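Local coordinates for protein pectate lyase (Bacillus, PDB 3VMV) that probably cleaves polygalacturonate (pectate) by beta-elimination, as a polysaccharide lyase family 1 enzyme built on a right-handed parallel beta-helix, at residues A[47-52]-A[82-87]; A[107-112]-A[320-325]. All coordinates share one frame; numbering follows the deposited sequence.

Contact 1 (A[47-52]-A[82-87]); sequences PLTIYV and SIIGVG
Y51 lies beside I84, and the two side chains point the same way. The ring meets I84 through its CD1/CE1 side: Y51 CE1 is 3.8 Å from I84 CB. T49 covers one face of the ring from within the same strand, its CG2 lying 3.7 Å above the Y51 ring plane and offset toward the rim. T49 CG2 also reaches I84 CD1, at 3.9 Å. With chi1 at -74°, CG of Y51 sits beside the backbone N, which leads the ring back toward T49. V86 adds its CG2 against Y51 CB, 3.7 Å away. Replacing Y51 by an alanine would probably open a gap beside I84 and leave one flank of T49 CG2 uncovered. On the other face of the sheet, V52 CG2 meets I83 CG2 at 3.8 Å, the two side chains crossing at a slant.

Backbone bonds hold these rows in register. Strands 48-52 and 82-85 run parallel, and T49, I50, Y51 and V52 pair with S82, I83, I84 and G85. Five N-H...O=C bonds alternate between the strands, from S82 N to L48 O through to V86 N to V52 O. The bond from I50 N to S82 O is 2.8 Å and nearly straight at 173°. I84 O receives V52 N and also a CA-H...O contact from Y51 CA, 3.1 Å away.

Further out, strand 21-25 flanks 48-52, and the ring of Y24 meets that of Y51. L34 and I31 of helix 28-40 cover I50 and V52. S82 OG is hydrogen-bonded to G17 N. The chemistry is divided: alternate main-chain groups pair between the two strands, and others turn to flanking strands, T49 and Y51 to strand 21-25. Side chains of neighbouring beta-helix coils pack on both faces, T49 and S82 being the polar exception.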
loop_
_atom_site.group_PDB
_atom_site.type_symbol
_atom_site.label_atom_id
_atom_site.label_comp_id
_atom_site.label_asym_id
_atom_site.label_seq_id
_atom_site.Cartn_x
_atom_site.Cartn_y
_atom_site.Cartn_z
ATOM N N PRO A 47 18.721 -1.465 14.782
ATOM C CA PRO A 47 17.692 -2.216 14.019
ATOM C C PRO A 47 16.962 -3.240 14.890
ATOM O O PRO A 47 17.588 -3.913 15.733
ATOM C CB PRO A 47 18.499 -2.920 12.914
ATOM C CG PRO A 47 19.690 -2.025 12.700
ATOM C CD PRO A 47 20.008 -1.385 14.069
ATOM N N LEU A 48 15.645 -3.346 14.666
ATOM C CA LEU A 48 14.781 -4.197 15.460
ATOM C C LEU A 48 13.840 -4.940 14.521
ATOM O O LEU A 48 13.146 -4.331 13.731
ATOM C CB LEU A 48 13.959 -3.336 16.437
ATOM C CG LEU A 48 12.930 -4.101 17.298
ATOM C CD1 LEU A 48 13.557 -5.168 18.190
ATOM C CD2 LEU A 48 12.072 -3.119 18.134
ATOM N N THR A 49 13.854 -6.258 14.594
ATOM C CA THR A 49 12.873 -7.075 13.898
ATOM C C THR A 49 11.908 -7.603 14.940
ATOM O O THR A 49 12.330 -8.178 15.957
ATOM C CB THR A 49 13.566 -8.255 13.182
ATOM O OG1 THR A 49 14.374 -7.720 12.127
ATOM C CG2 THR A 49 12.545 -9.218 12.588
ATOM N N ILE A 50 10.615 -7.358 14.722
ATOM C CA ILE A 50 9.568 -7.880 15.576
ATOM C C ILE A 50 8.805 -8.947 14.785
ATOM O O ILE A 50 8.111 -8.611 13.800
ATOM C CB ILE A 50 8.584 -6.761 15.959
ATOM C CG1 ILE A 50 9.358 -5.621 16.625
ATOM C CG2 ILE A 50 7.517 -7.341 16.871
ATOM C CD1 ILE A 50 8.483 -4.406 17.000
ATOM N N TYR A 51 8.986 -10.209 15.167
ATOM C CA TYR A 51 8.182 -11.302 14.606
ATOM C C TYR A 51 6.855 -11.376 15.324
ATOM O O TYR A 51 6.809 -11.495 16.556
ATOM C CB TYR A 51 8.912 -12.633 14.721
ATOM C CG TYR A 51 10.030 -12.760 13.736
ATOM C CD1 TYR A 51 9.744 -12.836 12.362
ATOM C CD2 TYR A 51 11.373 -12.772 14.152
ATOM C CE1 TYR A 51 10.771 -12.937 11.430
ATOM C CE2 TYR A 51 12.420 -12.861 13.191
ATOM C CZ TYR A 51 12.097 -12.928 11.846
ATOM O OH TYR A 51 13.099 -13.009 10.869
ATOM N N VAL A 52 5.771 -11.355 14.563
ATOM C CA VAL A 52 4.440 -11.333 15.147
ATOM C C VAL A 52 3.856 -12.745 15.038
ATOM O O VAL A 52 3.642 -13.287 13.918
ATOM C CB VAL A 52 3.539 -10.322 14.430
ATOM C CG1 VAL A 52 2.167 -10.292 15.073
ATOM C CG2 VAL A 52 4.165 -8.913 14.482
ATOM N N SER A 82 11.691 -3.950 11.158
ATOM C CA SER A 82 10.840 -4.863 10.397
ATOM C C SER A 82 9.787 -5.456 11.323
ATOM O O SER A 82 10.109 -5.811 12.472
ATOM C CB SER A 82 11.652 -6.026 9.827
ATOM O OG SER A 82 12.644 -5.600 8.927
ATOM N N ILE A 83 8.547 -5.509 10.851
ATOM C CA ILE A 83 7.462 -6.244 11.508
ATOM C C ILE A 83 7.106 -7.367 10.551
ATOM O O ILE A 83 6.682 -7.096 9.421
ATOM C CB ILE A 83 6.256 -5.299 11.731
ATOM C CG1 ILE A 83 6.687 -4.217 12.728
ATOM C CG2 ILE A 83 5.012 -6.074 12.180
ATOM C CD1 ILE A 83 5.671 -3.106 12.928
ATOM N N ILE A 84 7.347 -8.606 10.979
ATOM C CA ILE A 84 7.213 -9.766 10.087
ATOM C C ILE A 84 6.355 -10.815 10.758
ATOM O O ILE A 84 6.650 -11.246 11.882
ATOM C CB ILE A 84 8.588 -10.324 9.772
ATOM C CG1 ILE A 84 9.515 -9.210 9.291
ATOM C CG2 ILE A 84 8.467 -11.491 8.786
ATOM C CD1 ILE A 84 10.967 -9.721 9.013
ATOM N N GLY A 85 5.294 -11.252 10.074
ATOM C CA GLY A 85 4.489 -12.325 10.601
ATOM C C GLY A 85 5.223 -13.662 10.596
ATOM O O GLY A 85 6.065 -13.921 9.737
ATOM N N VAL A 86 4.901 -14.501 11.565
ATOM C CA VAL A 86 5.375 -15.879 11.613
ATOM C C VAL A 86 4.342 -16.809 10.963
ATOM O O VAL A 86 3.219 -16.919 11.445
ATOM C CB VAL A 86 5.629 -16.289 13.083
ATOM C CG1 VAL A 86 6.118 -17.759 13.178
ATOM C CG2 VAL A 86 6.660 -15.366 13.667
ATOM N N GLY A 87 4.704 -17.468 9.855
ATOM C CA GLY A 87 3.769 -18.375 9.200
ATOM C C GLY A 87 2.510 -17.645 8.787
ATOM O O GLY A 87 2.573 -16.612 8.144
#

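Contact 2 (A[107-112]-A[320-325]); sequences IQNVSI and SGVGVI
N109 and V322 bring the two backbones nearest each other, with N109 CA and V322 CA 4.9 Å apart. Segment 107-112 runs from the end of strand 105-108 through a bend at N109 into strand 111-113. N109 has left-handed helical angles (phi 57°, psi 37°), and the chain turns there. Segment 320-325 is an irregular tail that follows helix 309-319. G323 also has a positive phi, and the tail turns there with its amide facing N109.

The N109 side chain makes the main polar link. G323 N donates to N109 OD1 over 2.8 Å, in the carbonyl plane and on a lone pair. Water 1 donates a second bond to N109 OD1, at 2.7 Å. The same water donates to G321 O at 2.8 Å and accepts from V324 N at 2.9 Å, so it ties the tail's turn together. At the other end of the amide, N109 ND2 is hydrogen-bonded to G85 O and G87 O. Partners at both ends fix the rotation of the amide. A chi1 of -161° extends CG away from the backbone N and carries OD1 to the tail.

Van der Waals contacts lie to either side of this link. I325 CD1 packs against N109 CB at 3.7 Å and lies 3.6 Å from Q108 CG; the side chains of I325 and Q108 cross at an angle. The V322 CG1 methyl rests against the S111 hydroxyl, 3.6 Å from OG, and also nears V110 O. V322 N is hydrogen-bonded to E138 OE2 in the next coil.

The arrangement is that of a short bend between two strands of a parallel beta-helix coil, turned by a residue with left-handed helical angles. Its outward asparagine ties the preceding coil, through G85 O and G87 O, to the C-terminal tail.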
loop_
_atom_site.group_PDB
_atom_site.type_symbol
_atom_site.label_atom_id
_atom_site.label_comp_id
_atom_site.label_asym_id
_atom_site.label_seq_id
_atom_site.Cartn_x
_atom_site.Cartn_y
_atom_site.Cartn_z
ATOM N N ILE A 107 7.264 -4.058 6.464
ATOM C CA ILE A 107 6.105 -4.789 7.013
ATOM C C ILE A 107 5.847 -5.948 6.064
ATOM O O ILE A 107 5.597 -5.733 4.859
ATOM C CB ILE A 107 4.898 -3.880 7.099
ATOM C CG1 ILE A 107 5.223 -2.643 7.933
ATOM C CG2 ILE A 107 3.651 -4.637 7.646
ATOM C CD1 ILE A 107 4.177 -1.605 7.967
ATOM N N GLN A 108 5.950 -7.164 6.580
ATOM C CA GLN A 108 5.965 -8.333 5.708
ATOM C C GLN A 108 5.224 -9.488 6.339
ATOM O O GLN A 108 5.337 -9.769 7.565
ATOM C CB GLN A 108 7.422 -8.690 5.488
ATOM C CG GLN A 108 7.636 -9.814 4.499
ATOM C CD GLN A 108 9.104 -9.985 4.171
ATOM O OE1 GLN A 108 9.529 -9.944 2.989
ATOM N NE2 GLN A 108 9.883 -10.199 5.190
ATOM N N ASN A 109 4.530 -10.255 5.502
ATOM C CA ASN A 109 3.887 -11.497 5.931
ATOM C C ASN A 109 2.892 -11.366 7.088
ATOM O O ASN A 109 2.833 -12.239 7.967
ATOM C CB ASN A 109 4.934 -12.569 6.290
ATOM C CG ASN A 109 4.354 -13.971 6.303
ATOM O OD1 ASN A 109 3.583 -14.352 5.403
ATOM N ND2 ASN A 109 4.719 -14.746 7.334
ATOM N N VAL A 110 2.145 -10.268 7.101
ATOM C CA VAL A 110 1.039 -10.152 8.068
ATOM C C VAL A 110 -0.316 -9.984 7.366
ATOM O O VAL A 110 -0.391 -9.522 6.218
ATOM C CB VAL A 110 1.264 -8.940 9.062
ATOM C CG1 VAL A 110 2.534 -9.136 9.850
ATOM C CG2 VAL A 110 1.291 -7.602 8.273
ATOM N N SER A 111 -1.396 -10.323 8.071
ATOM C CA SER A 111 -2.735 -10.058 7.580
ATOM C C SER A 111 -3.311 -8.965 8.446
ATOM O O SER A 111 -3.247 -9.086 9.671
ATOM C CB SER A 111 -3.619 -11.286 7.704
ATOM O OG SER A 111 -3.065 -12.357 6.929
ATOM N N ILE A 112 -3.837 -7.916 7.832
ATOM C CA ILE A 112 -4.392 -6.792 8.605
ATOM C C ILE A 112 -5.755 -6.530 8.042
ATOM O O ILE A 112 -5.897 -6.267 6.814
ATOM C CB ILE A 112 -3.526 -5.514 8.457
ATOM C CG1 ILE A 112 -2.062 -5.822 8.834
ATOM C CG2 ILE A 112 -4.123 -4.384 9.360
ATOM C CD1 ILE A 112 -1.161 -4.587 8.821
ATOM N N SER A 320 1.517 -14.508 -4.033
ATOM C CA SER A 320 1.140 -13.339 -3.229
ATOM C C SER A 320 0.579 -13.742 -1.861
ATOM O O SER A 320 0.121 -14.852 -1.658
ATOM C CB SER A 320 0.182 -12.421 -4.006
ATOM O OG SER A 320 -1.065 -13.057 -4.235
ATOM N N GLY A 321 0.601 -12.786 -0.940
ATOM C CA GLY A 321 -0.007 -12.972 0.367
ATOM C C GLY A 321 0.868 -13.663 1.400
ATOM O O GLY A 321 2.104 -13.776 1.244
ATOM N N VAL A 322 0.218 -14.079 2.492
ATOM C CA VAL A 322 0.926 -14.599 3.664
ATOM C C VAL A 322 1.219 -16.083 3.556
ATOM O O VAL A 322 0.596 -16.798 2.749
ATOM C CB VAL A 322 0.141 -14.304 4.970
ATOM C CG1 VAL A 322 -0.008 -12.800 5.155
ATOM C CG2 VAL A 322 -1.236 -15.017 4.975
ATOM N N GLY A 323 2.121 -16.548 4.423
ATOM C CA GLY A 323 2.500 -17.951 4.470
ATOM C C GLY A 323 3.400 -18.391 3.328
ATOM O O GLY A 323 3.548 -19.603 3.110
ATOM N N VAL A 324 3.972 -17.446 2.584
ATOM C CA VAL A 324 4.823 -17.764 1.427
ATOM C C VAL A 324 6.304 -17.567 1.765
ATOM O O VAL A 324 7.127 -18.460 1.510
ATOM C CB VAL A 324 4.437 -16.897 0.208
ATOM C CG1 VAL A 324 5.296 -17.285 -0.992
ATOM C CG2 VAL A 324 2.953 -17.113 -0.119
ATOM N N ILE A 325 6.634 -16.412 2.341
ATOM C CA ILE A 325 8.029 -16.017 2.576
ATOM C C ILE A 325 8.581 -16.388 3.950
ATOM O O ILE A 325 9.797 -16.371 4.141
ATOM C CB ILE A 325 8.259 -14.490 2.362
ATOM C CG1 ILE A 325 7.435 -13.650 3.340
ATOM C CG2 ILE A 325 7.946 -14.092 0.949
ATOM C CD1 ILE A 325 8.158 -13.348 4.631
HETATM O O HOH W 1 4.252 -14.590 2.784
#

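Contacts 1 and 2 have centres 11 Å apart, on the same side of the chain's centre. They come in series: contact 1 closes before segment 107-112 begins, and segment 320-325 returns only near the C-terminus. Strands 78-85 and 105-108 are parallel neighbours, so strands 48-52, 78-85 and 105-108 follow one another as successive coils of the beta-helix. The contacts touch directly. G85 N and Q108 O are 2.9 Å apart, a probable backbone hydrogen bond. Contact 1 thus joins two early coils side by side, whereas contact 2 lays the C-terminal tail across the next bend. N326 touches Y51, I84 and N109, linking the chain's end to both.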